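Local atomic coordinates of cell division inhibitor SulA (Pseudomonas aeruginosa, PDB entry 1OFU), a protein that inhibits cell division in the SOS response, probably by binding FtsZ and so keeping it from polymerising into the Z ring. Residues A2-L7 against K100-A105; R25-E30 against T86-L91; T37-P42 against A69-L74. One frame throughout, in Å; residues are numbered along the deposited sequence.

Contact 1: residues A2-L7 against K100-A105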
ATOM      1  N   ALA D   2      15.129 -15.603   3.460  1.00 64.42           N
ATOM      2  CA  ALA D   2      15.748 -14.740   2.461  1.00 62.58           C
ATOM      3  C   ALA D   2      15.884 -15.527   1.164  1.00 62.06           C
ATOM      4  O   ALA D   2      16.386 -16.653   1.166  1.00 63.73           O
ATOM      5  CB  ALA D   2      17.121 -14.278   2.944  1.00 58.63           C
ATOM      6  N   ALA D   3      15.435 -14.940   0.059  1.00 59.71           N
ATOM      7  CA  ALA D   3      15.514 -15.624  -1.225  1.00 56.56           C
ATOM      8  C   ALA D   3      15.264 -14.706  -2.417  1.00 52.97           C
ATOM      9  O   ALA D   3      15.214 -13.485  -2.284  1.00 50.12           O
ATOM     10  CB  ALA D   3      14.523 -16.787  -1.249  1.00 58.96           C
ATOM     11  N   PHE D   4      15.103 -15.326  -3.583  1.00 47.54           N
ATOM     12  CA  PHE D   4      14.863 -14.618  -4.830  1.00 43.15           C
ATOM     13  C   PHE D   4      13.404 -14.737  -5.253  1.00 43.13           C
ATOM     14  O   PHE D   4      12.815 -15.814  -5.203  1.00 43.80           O
ATOM     15  CB  PHE D   4      15.750 -15.197  -5.936  1.00 41.80           C
ATOM     16  CG  PHE D   4      15.492 -14.611  -7.299  1.00 41.05           C
ATOM     17  CD1 PHE D   4      16.133 -13.444  -7.705  1.00 40.96           C
ATOM     18  CD2 PHE D   4      14.603 -15.229  -8.178  1.00 39.72           C
ATOM     19  CE1 PHE D   4      15.898 -12.897  -8.970  1.00 38.54           C
ATOM     20  CE2 PHE D   4      14.356 -14.691  -9.449  1.00 39.06           C
ATOM     21  CZ  PHE D   4      15.007 -13.525  -9.844  1.00 41.85           C
ATOM     22  N   SER D   5      12.832 -13.614  -5.667  1.00 39.20           N
ATOM     23  CA  SER D   5      11.463 -13.564  -6.145  1.00 37.49           C
ATOM     24  C   SER D   5      11.511 -12.739  -7.421  1.00 39.32           C
ATOM     25  O   SER D   5      12.469 -11.995  -7.662  1.00 40.31           O
ATOM     26  CB  SER D   5      10.554 -12.874  -5.132  1.00 36.12           C
ATOM     27  OG  SER D   5      10.577 -13.534  -3.881  1.00 39.73           O
ATOM     28  N   GLU D   6      10.494 -12.880  -8.254  1.00 36.40           N
ATOM     29  CA  GLU D   6      10.457 -12.110  -9.476  1.00 37.15           C
ATOM     30  C   GLU D   6       9.037 -11.679  -9.758  1.00 36.89           C
ATOM     31  O   GLU D   6       8.097 -12.472  -9.653  1.00 34.25           O
ATOM     32  CB  GLU D   6      11.006 -12.905 -10.656  1.00 38.52           C
ATOM     33  CG  GLU D   6      11.005 -12.108 -11.951  1.00 47.64           C
ATOM     34  CD  GLU D   6      11.754 -12.802 -13.070  1.00 54.48           C
ATOM     35  OE1 GLU D   6      11.307 -13.880 -13.513  1.00 59.91           O
ATOM     36  OE2 GLU D   6      12.796 -12.267 -13.507  1.00 57.80           O
ATOM     37  N   LEU D   7       8.893 -10.402 -10.090  1.00 34.12           N
ATOM     38  CA  LEU D   7       7.597  -9.838 -10.392  1.00 35.09           C
ATOM     39  C   LEU D   7       7.593  -9.339 -11.821  1.00 37.64           C
ATOM     40  O   LEU D   7       8.476  -8.575 -12.234  1.00 39.20           O
ATOM     41  CB  LEU D   7       7.286  -8.697  -9.423  1.00 37.85           C
ATOM     42  CG  LEU D   7       5.939  -8.000  -9.640  1.00 46.10           C
ATOM     43  CD1 LEU D   7       5.449  -7.424  -8.334  1.00 49.06           C
ATOM     44  CD2 LEU D   7       6.078  -6.918 -10.686  1.00 46.92           C
ATOM     45  N   LYS D 100      20.584 -17.678  -9.309  1.00 55.68           N
ATOM     46  CA  LYS D 100      21.248 -18.394  -8.231  1.00 58.79           C
ATOM     47  C   LYS D 100      22.211 -17.438  -7.534  1.00 56.71           C
ATOM     48  O   LYS D 100      22.279 -17.389  -6.303  1.00 56.58           O
ATOM     49  CB  LYS D 100      22.011 -19.599  -8.785  1.00 62.41           C
ATOM     50  CG  LYS D 100      22.572 -20.523  -7.711  1.00 69.23           C
ATOM     51  CD  LYS D 100      21.466 -21.118  -6.848  1.00 73.33           C
ATOM     52  CE  LYS D 100      22.032 -22.057  -5.792  1.00 76.06           C
ATOM     53  NZ  LYS D 100      20.956 -22.681  -4.971  1.00 81.33           N
ATOM     54  N   GLN D 101      22.949 -16.675  -8.337  1.00 57.54           N
ATOM     55  CA  GLN D 101      23.909 -15.700  -7.824  1.00 56.19           C
ATOM     56  C   GLN D 101      23.184 -14.706  -6.918  1.00 54.78           C
ATOM     57  O   GLN D 101      23.636 -14.423  -5.808  1.00 56.75           O
ATOM     58  CB  GLN D 101      24.568 -14.953  -8.987  1.00 57.33           C
ATOM     59  CG  GLN D 101      25.919 -14.342  -8.653  1.00 64.12           C
ATOM     60  CD  GLN D 101      26.486 -13.503  -9.787  1.00 66.74           C
ATOM     61  OE1 GLN D 101      26.422 -13.891 -10.955  1.00 67.45           O
ATOM     62  NE2 GLN D 101      27.061 -12.353  -9.445  1.00 68.47           N
ATOM     63  N   LEU D 102      22.053 -14.184  -7.395  1.00 51.34           N
ATOM     64  CA  LEU D 102      21.263 -13.228  -6.624  1.00 47.15           C
ATOM     65  C   LEU D 102      20.744 -13.880  -5.353  1.00 43.37           C
ATOM     66  O   LEU D 102      20.718 -13.267  -4.288  1.00 41.10           O
ATOM     67  CB  LEU D 102      20.074 -12.714  -7.451  1.00 47.78           C
ATOM     68  CG  LEU D 102      20.374 -11.770  -8.616  1.00 49.08           C
ATOM     69  CD1 LEU D 102      19.086 -11.393  -9.335  1.00 47.40           C
ATOM     70  CD2 LEU D 102      21.071 -10.529  -8.088  1.00 49.07           C
ATOM     71  N   SER D 103      20.333 -15.135  -5.473  1.00 45.98           N
ATOM     72  CA  SER D 103      19.803 -15.873  -4.336  1.00 47.57           C
ATOM     73  C   SER D 103      20.869 -16.073  -3.262  1.00 50.51           C
ATOM     74  O   SER D 103      20.622 -15.857  -2.071  1.00 47.82           O
ATOM     75  CB  SER D 103      19.273 -17.228  -4.802  1.00 49.37           C
ATOM     76  OG  SER D 103      18.553 -17.861  -3.766  1.00 54.59           O
ATOM     77  N   ARG D 104      22.055 -16.492  -3.688  1.00 52.44           N
ATOM     78  CA  ARG D 104      23.157 -16.711  -2.761  1.00 57.58           C
ATOM     79  C   ARG D 104      23.502 -15.398  -2.060  1.00 55.47           C
ATOM     80  O   ARG D 104      23.646 -15.352  -0.840  1.00 54.18           O
ATOM     81  CB  ARG D 104      24.381 -17.235  -3.518  1.00 64.14           C
ATOM     82  CG  ARG D 104      25.600 -17.486  -2.647  1.00 71.28           C
ATOM     83  CD  ARG D 104      26.751 -18.056  -3.463  1.00 75.93           C
ATOM     84  NE  ARG D 104      27.946 -18.275  -2.650  1.00 81.61           N
ATOM     85  CZ  ARG D 104      28.664 -17.306  -2.089  1.00 82.27           C
ATOM     86  NH1 ARG D 104      29.733 -17.609  -1.365  1.00 82.53           N
ATOM     87  NH2 ARG D 104      28.319 -16.036  -2.254  1.00 83.11           N
ATOM     88  N   ALA D 105      23.623 -14.330  -2.843  1.00 54.54           N
ATOM     89  CA  ALA D 105      23.948 -13.018  -2.293  1.00 52.43           C
ATOM     90  C   ALA D 105      22.907 -12.587  -1.264  1.00 50.11           C
ATOM     91  O   ALA D 105      23.243 -12.000  -0.236  1.00 46.76           O
ATOM     92  CB  ALA D 105      24.035 -11.993  -3.418  1.00 52.71           C
TER
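Two residues along strand 4-10 from F4, which packs on L102, the buried carboxylate of E6 is held on both oxygens: OE1 makes salt bridges with R99 and R117, and OE2 takes a hydrogen bond from N115 ND2. R99 comes from the same helix as L102, so this charge pair runs beside the apolar contact. The contact itself is carried by F4. Its CG lies anti to the backbone N (chi1 175°), which swings the ring toward the helix, and CE1 comes within 3.5 Å of L102 CD1. The same methyl lies 3.9 Å from F4 CD1, meeting the ring obliquely, while L102 CB sits 4.0 Å from F4 CD1. F4 CB packs 4.2 Å from S103 CB, where the two backbones run nearest each other. L94 touches both F4 and L102, and S113 of the adjoining strand lies against both as well. At E6 and L7 the strand pairs antiparallel with a strand of the second subunit, carrying the sheet across the interface. Between the two segments the contact is apolar packing with no hydrogen bond, while the E6-R99 salt bridge adds a charged tie between the same strand and helix, and the two arginines would probably keep E6 ionised.

Contact 2: residues R25-E30 against T86-L91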
ATOM      1  N   ARG D  25       5.990   1.292  -2.593  1.00 32.82           N
ATOM      2  CA  ARG D  25       5.562   2.135  -1.485  1.00 35.04           C
ATOM      3  C   ARG D  25       5.598   1.299  -0.199  1.00 36.43           C
ATOM      4  O   ARG D  25       6.191   1.694   0.802  1.00 34.10           O
ATOM      5  CB  ARG D  25       4.154   2.654  -1.794  1.00 37.92           C
ATOM      6  CG  ARG D  25       3.555   3.659  -0.829  1.00 42.71           C
ATOM      7  CD  ARG D  25       2.546   4.545  -1.572  1.00 45.16           C
ATOM      8  NE  ARG D  25       1.605   3.778  -2.391  1.00 43.95           N
ATOM      9  CZ  ARG D  25       1.276   4.075  -3.651  1.00 51.32           C
ATOM     10  NH1 ARG D  25       0.412   3.317  -4.312  1.00 52.59           N
ATOM     11  NH2 ARG D  25       1.806   5.127  -4.262  1.00 51.78           N
ATOM     12  N   GLU D  26       4.980   0.126  -0.249  1.00 38.95           N
ATOM     13  CA  GLU D  26       4.936  -0.787   0.888  1.00 38.98           C
ATOM     14  C   GLU D  26       6.351  -1.182   1.311  1.00 37.61           C
ATOM     15  O   GLU D  26       6.705  -1.121   2.489  1.00 37.67           O
ATOM     16  CB  GLU D  26       4.134  -2.040   0.504  1.00 42.12           C
ATOM     17  CG  GLU D  26       4.085  -3.121   1.576  1.00 53.75           C
ATOM     18  CD  GLU D  26       3.000  -2.885   2.613  1.00 60.96           C
ATOM     19  OE1 GLU D  26       2.937  -3.663   3.590  1.00 63.29           O
ATOM     20  OE2 GLU D  26       2.209  -1.930   2.451  1.00 64.70           O
ATOM     21  N   LEU D  27       7.161  -1.598   0.343  1.00 39.13           N
ATOM     22  CA  LEU D  27       8.533  -1.988   0.633  1.00 36.19           C
ATOM     23  C   LEU D  27       9.324  -0.862   1.302  1.00 38.66           C
ATOM     24  O   LEU D  27      10.100  -1.105   2.226  1.00 36.32           O
ATOM     25  CB  LEU D  27       9.243  -2.414  -0.650  1.00 30.58           C
ATOM     26  CG  LEU D  27       8.848  -3.786  -1.189  1.00 36.12           C
ATOM     27  CD1 LEU D  27       9.567  -4.040  -2.501  1.00 30.77           C
ATOM     28  CD2 LEU D  27       9.200  -4.858  -0.154  1.00 35.58           C
ATOM     29  N   SER D  28       9.122   0.368   0.845  1.00 36.77           N
ATOM     30  CA  SER D  28       9.853   1.490   1.417  1.00 39.26           C
ATOM     31  C   SER D  28       9.535   1.707   2.895  1.00 40.85           C
ATOM     32  O   SER D  28      10.280   2.392   3.600  1.00 41.98           O
ATOM     33  CB  SER D  28       9.564   2.775   0.635  1.00 35.76           C
ATOM     34  OG  SER D  28       8.270   3.276   0.910  1.00 40.07           O
ATOM     35  N   GLU D  29       8.443   1.115   3.369  1.00 37.51           N
ATOM     36  CA  GLU D  29       8.042   1.273   4.766  1.00 41.69           C
ATOM     37  C   GLU D  29       8.323   0.044   5.637  1.00 43.53           C
ATOM     38  O   GLU D  29       7.888  -0.009   6.786  1.00 40.39           O
ATOM     39  CB  GLU D  29       6.545   1.593   4.851  1.00 44.13           C
ATOM     40  CG  GLU D  29       6.096   2.855   4.115  1.00 47.81           C
ATOM     41  CD  GLU D  29       6.532   4.145   4.799  1.00 50.67           C
ATOM     42  OE1 GLU D  29       7.052   4.086   5.936  1.00 54.35           O
ATOM     43  OE2 GLU D  29       6.342   5.224   4.200  1.00 56.07           O
ATOM     44  N   GLU D  30       9.048  -0.936   5.099  1.00 43.37           N
ATOM     45  CA  GLU D  30       9.349  -2.160   5.844  1.00 50.14           C
ATOM     46  C   GLU D  30       9.810  -1.966   7.288  1.00 50.66           C
ATOM     47  O   GLU D  30      10.620  -1.094   7.590  1.00 46.86           O
ATOM     48  CB  GLU D  30      10.385  -2.998   5.089  1.00 53.21           C
ATOM     49  CG  GLU D  30       9.770  -3.977   4.107  1.00 65.65           C
ATOM     50  CD  GLU D  30       8.917  -5.032   4.798  1.00 72.10           C
ATOM     51  OE1 GLU D  30       8.221  -5.796   4.096  1.00 77.85           O
ATOM     52  OE2 GLU D  30       8.947  -5.102   6.047  1.00 75.21           O
ATOM     53  N   THR D  86      15.660  -5.249   1.204  1.00 39.31           N
ATOM     54  CA  THR D  86      15.280  -5.667  -0.145  1.00 34.85           C
ATOM     55  C   THR D  86      16.078  -4.939  -1.210  1.00 35.17           C
ATOM     56  O   THR D  86      16.224  -3.715  -1.159  1.00 36.63           O
ATOM     57  CB  THR D  86      13.786  -5.376  -0.434  1.00 33.80           C
ATOM     58  OG1 THR D  86      12.991  -5.809   0.668  1.00 33.40           O
ATOM     59  CG2 THR D  86      13.331  -6.117  -1.684  1.00 28.09           C
ATOM     60  N   VAL D  87      16.586  -5.689  -2.179  1.00 32.55           N
ATOM     61  CA  VAL D  87      17.322  -5.099  -3.288  1.00 31.45           C
ATOM     62  C   VAL D  87      16.491  -5.412  -4.529  1.00 34.98           C
ATOM     63  O   VAL D  87      16.280  -6.574  -4.861  1.00 34.58           O
ATOM     64  CB  VAL D  87      18.730  -5.709  -3.457  1.00 32.90           C
ATOM     65  CG1 VAL D  87      19.379  -5.145  -4.703  1.00 32.47           C
ATOM     66  CG2 VAL D  87      19.592  -5.396  -2.243  1.00 29.57           C
ATOM     67  N   VAL D  88      16.009  -4.370  -5.196  1.00 33.13           N
ATOM     68  CA  VAL D  88      15.180  -4.531  -6.376  1.00 31.05           C
ATOM     69  C   VAL D  88      15.939  -4.324  -7.676  1.00 34.12           C
ATOM     70  O   VAL D  88      16.475  -3.245  -7.944  1.00 32.35           O
ATOM     71  CB  VAL D  88      13.985  -3.549  -6.350  1.00 31.79           C
ATOM     72  CG1 VAL D  88      13.044  -3.839  -7.524  1.00 33.06           C
ATOM     73  CG2 VAL D  88      13.248  -3.661  -5.015  1.00 29.96           C
ATOM     74  N   SER D  89      15.954  -5.371  -8.490  1.00 35.11           N
ATOM     75  CA  SER D  89      16.629  -5.356  -9.777  1.00 37.03           C
ATOM     76  C   SER D  89      15.598  -5.292 -10.887  1.00 36.73           C
ATOM     77  O   SER D  89      14.426  -5.634 -10.686  1.00 33.68           O
ATOM     78  CB  SER D  89      17.458  -6.633  -9.951  1.00 40.23           C
ATOM     79  OG  SER D  89      18.281  -6.864  -8.825  1.00 52.85           O
ATOM     80  N   TRP D  90      16.042  -4.849 -12.054  1.00 35.44           N
ATOM     81  CA  TRP D  90      15.193  -4.760 -13.235  1.00 37.94           C
ATOM     82  C   TRP D  90      15.979  -5.432 -14.346  1.00 37.89           C
ATOM     83  O   TRP D  90      16.273  -4.826 -15.372  1.00 39.10           O
ATOM     84  CB  TRP D  90      14.912  -3.298 -13.597  1.00 36.47           C
ATOM     85  CG  TRP D  90      13.744  -2.721 -12.868  1.00 41.05           C
ATOM     86  CD1 TRP D  90      12.438  -2.693 -13.285  1.00 38.58           C
ATOM     87  CD2 TRP D  90      13.762  -2.122 -11.569  1.00 38.83           C
ATOM     88  NE1 TRP D  90      11.643  -2.112 -12.320  1.00 40.25           N
ATOM     89  CE2 TRP D  90      12.431  -1.752 -11.258  1.00 41.01           C
ATOM     90  CE3 TRP D  90      14.775  -1.859 -10.638  1.00 36.39           C
ATOM     91  CZ2 TRP D  90      12.089  -1.133 -10.053  1.00 41.29           C
ATOM     92  CZ3 TRP D  90      14.435  -1.243  -9.440  1.00 34.29           C
ATOM     93  CH2 TRP D  90      13.102  -0.885  -9.160  1.00 41.41           C
ATOM     94  N   LEU D  91      16.323  -6.695 -14.116  1.00 43.42           N
ATOM     95  CA  LEU D  91      17.104  -7.473 -15.072  1.00 46.07           C
ATOM     96  C   LEU D  91      16.298  -8.387 -15.998  1.00 48.45           C
ATOM     97  O   LEU D  91      15.433  -9.139 -15.560  1.00 50.53           O
ATOM     98  CB  LEU D  91      18.139  -8.300 -14.311  1.00 46.48           C
ATOM     99  CG  LEU D  91      19.148  -7.474 -13.510  1.00 49.10           C
ATOM    100  CD1 LEU D  91      19.999  -8.383 -12.631  1.00 51.05           C
ATOM    101  CD2 LEU D  91      20.014  -6.673 -14.469  1.00 49.09           C
TER
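L27 reaches from helix 13-28 onto strand 84-89 with both of its methyls, and they do different jobs. CD2 comes up to the hydroxyl of T86, 4.0 Å from OG1, with the two side chains crossing at about a right angle. CD1 points along the strand to V88 and ends 4.5 Å from CG2, a looser apolar touch. L27 CG is anti to its own carbonyl carbon (chi1 -75°), which lets the fork reach T86 with one methyl and V88 with the other. No hydrogen bond joins the two segments; the contact is van der Waals packing between three buried residues.

On the strand, V88 uses its other methyl as well: CG1 sits 3.3 Å above the plane of the W90 ring, offset toward the rim. W90 in turn packs on P41, P42 and L45. On the helix side, S28 OG donates to R25 O at 2.6 Å, with a C=O...OG angle of 128° and the donor tilted 22° from the carbonyl plane; the same OG bonds to N56 N, in the loop before strand 60-63. E30 N donates to L27 O at 3.1 Å. E30 O then bonds to R59, which belongs to a region that binds FtsZ. R25 uses both terminal nitrogens, NH2 to A53 O and NH1 in a salt bridge to E26 of the second subunit.

L27 also packs on L36 and L114, so it spans the central strand 84-89 and its two neighbours, 35-39 and 112-118. V87 and S89 meet helix 68-80 through L79 and S75, leaving the strand sandwiched between that helix and helix 13-28.

Contact 3: residues T37-P42 against A69-L74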
ATOM      1  N   THR D  37      16.759  -0.891  -1.526  1.00 37.18           N
ATOM      2  CA  THR D  37      17.685  -0.469  -2.563  1.00 35.29           C
ATOM      3  C   THR D  37      17.183  -0.863  -3.932  1.00 37.78           C
ATOM      4  O   THR D  37      16.871  -2.030  -4.183  1.00 38.65           O
ATOM      5  CB  THR D  37      19.084  -1.063  -2.342  1.00 34.10           C
ATOM      6  OG1 THR D  37      19.603  -0.566  -1.107  1.00 29.79           O
ATOM      7  CG2 THR D  37      20.026  -0.668  -3.473  1.00 28.52           C
ATOM      8  N   LEU D  38      17.091   0.135  -4.808  1.00 34.50           N
ATOM      9  CA  LEU D  38      16.640  -0.060  -6.174  1.00 33.52           C
ATOM     10  C   LEU D  38      17.886   0.024  -7.051  1.00 38.26           C
ATOM     11  O   LEU D  38      18.641   0.996  -6.972  1.00 39.05           O
ATOM     12  CB  LEU D  38      15.651   1.046  -6.562  1.00 30.39           C
ATOM     13  CG  LEU D  38      14.475   1.332  -5.618  1.00 32.50           C
ATOM     14  CD1 LEU D  38      13.576   2.409  -6.242  1.00 27.16           C
ATOM     15  CD2 LEU D  38      13.676   0.055  -5.370  1.00 30.77           C
ATOM     16  N   ILE D  39      18.110  -0.983  -7.888  1.00 39.61           N
ATOM     17  CA  ILE D  39      19.289  -0.973  -8.736  1.00 38.43           C
ATOM     18  C   ILE D  39      19.023  -0.845 -10.226  1.00 41.91           C
ATOM     19  O   ILE D  39      18.396  -1.708 -10.847  1.00 40.64           O
ATOM     20  CB  ILE D  39      20.154  -2.211  -8.461  1.00 42.12           C
ATOM     21  CG1 ILE D  39      20.680  -2.127  -7.023  1.00 43.84           C
ATOM     22  CG2 ILE D  39      21.284  -2.304  -9.483  1.00 41.52           C
ATOM     23  CD1 ILE D  39      21.702  -3.158  -6.657  1.00 53.39           C
ATOM     24  N   ALA D  40      19.513   0.258 -10.787  1.00 40.87           N
ATOM     25  CA  ALA D  40      19.374   0.557 -12.203  1.00 39.78           C
ATOM     26  C   ALA D  40      17.950   0.385 -12.717  1.00 40.37           C
ATOM     27  O   ALA D  40      17.714  -0.350 -13.674  1.00 40.17           O
ATOM     28  CB  ALA D  40      20.335  -0.315 -13.015  1.00 36.69           C
ATOM     29  N   PRO D  41      16.976   1.053 -12.080  1.00 41.13           N
ATOM     30  CA  PRO D  41      15.588   0.933 -12.534  1.00 40.82           C
ATOM     31  C   PRO D  41      15.454   1.649 -13.873  1.00 41.71           C
ATOM     32  O   PRO D  41      16.301   2.462 -14.228  1.00 43.47           O
ATOM     33  CB  PRO D  41      14.808   1.630 -11.430  1.00 39.43           C
ATOM     34  CG  PRO D  41      15.754   2.707 -11.003  1.00 42.10           C
ATOM     35  CD  PRO D  41      17.068   1.959 -10.922  1.00 40.95           C
ATOM     36  N   PRO D  42      14.393   1.354 -14.636  1.00 42.87           N
ATOM     37  CA  PRO D  42      14.212   2.011 -15.933  1.00 41.03           C
ATOM     38  C   PRO D  42      14.078   3.531 -15.819  1.00 42.42           C
ATOM     39  O   PRO D  42      13.685   4.058 -14.773  1.00 40.57           O
ATOM     40  CB  PRO D  42      12.956   1.342 -16.487  1.00 41.64           C
ATOM     41  CG  PRO D  42      12.200   0.955 -15.250  1.00 41.44           C
ATOM     42  CD  PRO D  42      13.284   0.424 -14.354  1.00 41.98           C
ATOM     43  N   ALA D  69      24.934  -6.393 -17.045  1.00 52.88           N
ATOM     44  CA  ALA D  69      26.015  -7.109 -16.385  1.00 53.01           C
ATOM     45  C   ALA D  69      26.463  -6.349 -15.133  1.00 50.80           C
ATOM     46  O   ALA D  69      26.736  -6.951 -14.093  1.00 49.58           O
ATOM     47  CB  ALA D  69      27.185  -7.289 -17.348  1.00 53.38           C
ATOM     48  N   ALA D  70      26.529  -5.025 -15.240  1.00 47.68           N
ATOM     49  CA  ALA D  70      26.936  -4.192 -14.110  1.00 49.20           C
ATOM     50  C   ALA D  70      25.841  -4.154 -13.043  1.00 44.16           C
ATOM     51  O   ALA D  70      26.118  -4.194 -11.845  1.00 46.60           O
ATOM     52  CB  ALA D  70      27.254  -2.778 -14.587  1.00 47.36           C
ATOM     53  N   ALA D  71      24.593  -4.077 -13.485  1.00 42.16           N
ATOM     54  CA  ALA D  71      23.473  -4.046 -12.553  1.00 42.42           C
ATOM     55  C   ALA D  71      23.408  -5.361 -11.779  1.00 38.30           C
ATOM     56  O   ALA D  71      23.087  -5.378 -10.592  1.00 39.70           O
ATOM     57  CB  ALA D  71      22.172  -3.810 -13.312  1.00 42.20           C
ATOM     58  N   LEU D  72      23.726  -6.460 -12.455  1.00 39.36           N
ATOM     59  CA  LEU D  72      23.698  -7.782 -11.831  1.00 43.13           C
ATOM     60  C   LEU D  72      24.758  -7.870 -10.733  1.00 40.31           C
ATOM     61  O   LEU D  72      24.490  -8.355  -9.630  1.00 40.24           O
ATOM     62  CB  LEU D  72      23.960  -8.868 -12.880  1.00 44.17           C
ATOM     63  CG  LEU D  72      23.447 -10.290 -12.626  1.00 48.69           C
ATOM     64  CD1 LEU D  72      24.265 -11.248 -13.476  1.00 48.06           C
ATOM     65  CD2 LEU D  72      23.562 -10.673 -11.165  1.00 45.88           C
ATOM     66  N   ALA D  73      25.966  -7.405 -11.037  1.00 41.70           N
ATOM     67  CA  ALA D  73      27.042  -7.441 -10.052  1.00 42.65           C
ATOM     68  C   ALA D  73      26.722  -6.479  -8.914  1.00 39.36           C
ATOM     69  O   ALA D  73      26.939  -6.795  -7.744  1.00 41.33           O
ATOM     70  CB  ALA D  73      28.374  -7.067 -10.707  1.00 38.89           C
ATOM     71  N   LEU D  74      26.198  -5.303  -9.257  1.00 39.24           N
ATOM     72  CA  LEU D  74      25.854  -4.322  -8.232  1.00 39.97           C
ATOM     73  C   LEU D  74      24.735  -4.865  -7.340  1.00 41.13           C
ATOM     74  O   LEU D  74      24.750  -4.653  -6.129  1.00 42.56           O
ATOM     75  CB  LEU D  74      25.410  -3.000  -8.871  1.00 42.19           C
ATOM     76  CG  LEU D  74      25.748  -1.728  -8.079  1.00 46.21           C
ATOM     77  CD1 LEU D  74      25.055  -0.534  -8.711  1.00 45.26           C
ATOM     78  CD2 LEU D  74      25.319  -1.867  -6.635  1.00 47.90           C
TER
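Helix 68-80 is the crossover helix of a beta-alpha-beta unit: it links strand 60-63 to strand 84-89 and, on the way, passes over strand 35-39, which lies between them in the parallel sheet. I39, at the end of that intervening strand, takes most of the packing. Its CD1 pushes against the helix backbone, 3.4 Å from L74 O, and the L74 side chain meets the same methyl, with CD2 3.8 Å from I39 CD1. The second branch reaches one turn back along the helix: I39 CG2 lies 3.7 Å from A71 O and 4.2 Å from A71 CB. With CG1 anti to the carbonyl carbon (chi1 -65°) and CG2 anti to the backbone N, the two arms of I39 spread over separate turns.

Just past the strand, A40 takes a left-handed backbone conformation (phi 48°, psi 55°) and the chain turns away. Its methyl still faces the helix, where A40 CB meets A71 CB at 4.0 Å. Small residues on both sides let the backbones approach closely at this point, CA of A40 lying 6.2 Å from CA of A71.

Around this patch, S75 and A78 give I39 further helix surface, L91 packs on A71, and L63 packs on L74. A78 lies in a region that binds FtsZ (78-83), so the end of this helix probably contributes to both the core and that site. A71 O is already hydrogen-bonded to S75 OG, so a methyl can lie beside it without leaving a buried carbonyl unpartnered; hydrophobic packing thus seats the crossover helix on the sheet.

How the contacts relate
From the N terminus, strand 4-10 opens the widest loop, which contact 1 closes on helix 96-109. Helix 13-28 follows and opens a second, closed by contact 2 at strand 84-89. Strand 35-39 begins the third, closed by contact 3 on helix 68-80. The three are nested one inside the next, and none cross. All reach the same five-stranded parallel sheet. Contact 1 holds the strand that is outermost within this chain, contact 2 the middle one, and contact 3 the strand between the middle and the far edge. The backbone of V88 in contact 2 probably hydrogen-bonds to T37 and I39 of contact 3, and L102 of contact 1 packs on L72, joining the two helices.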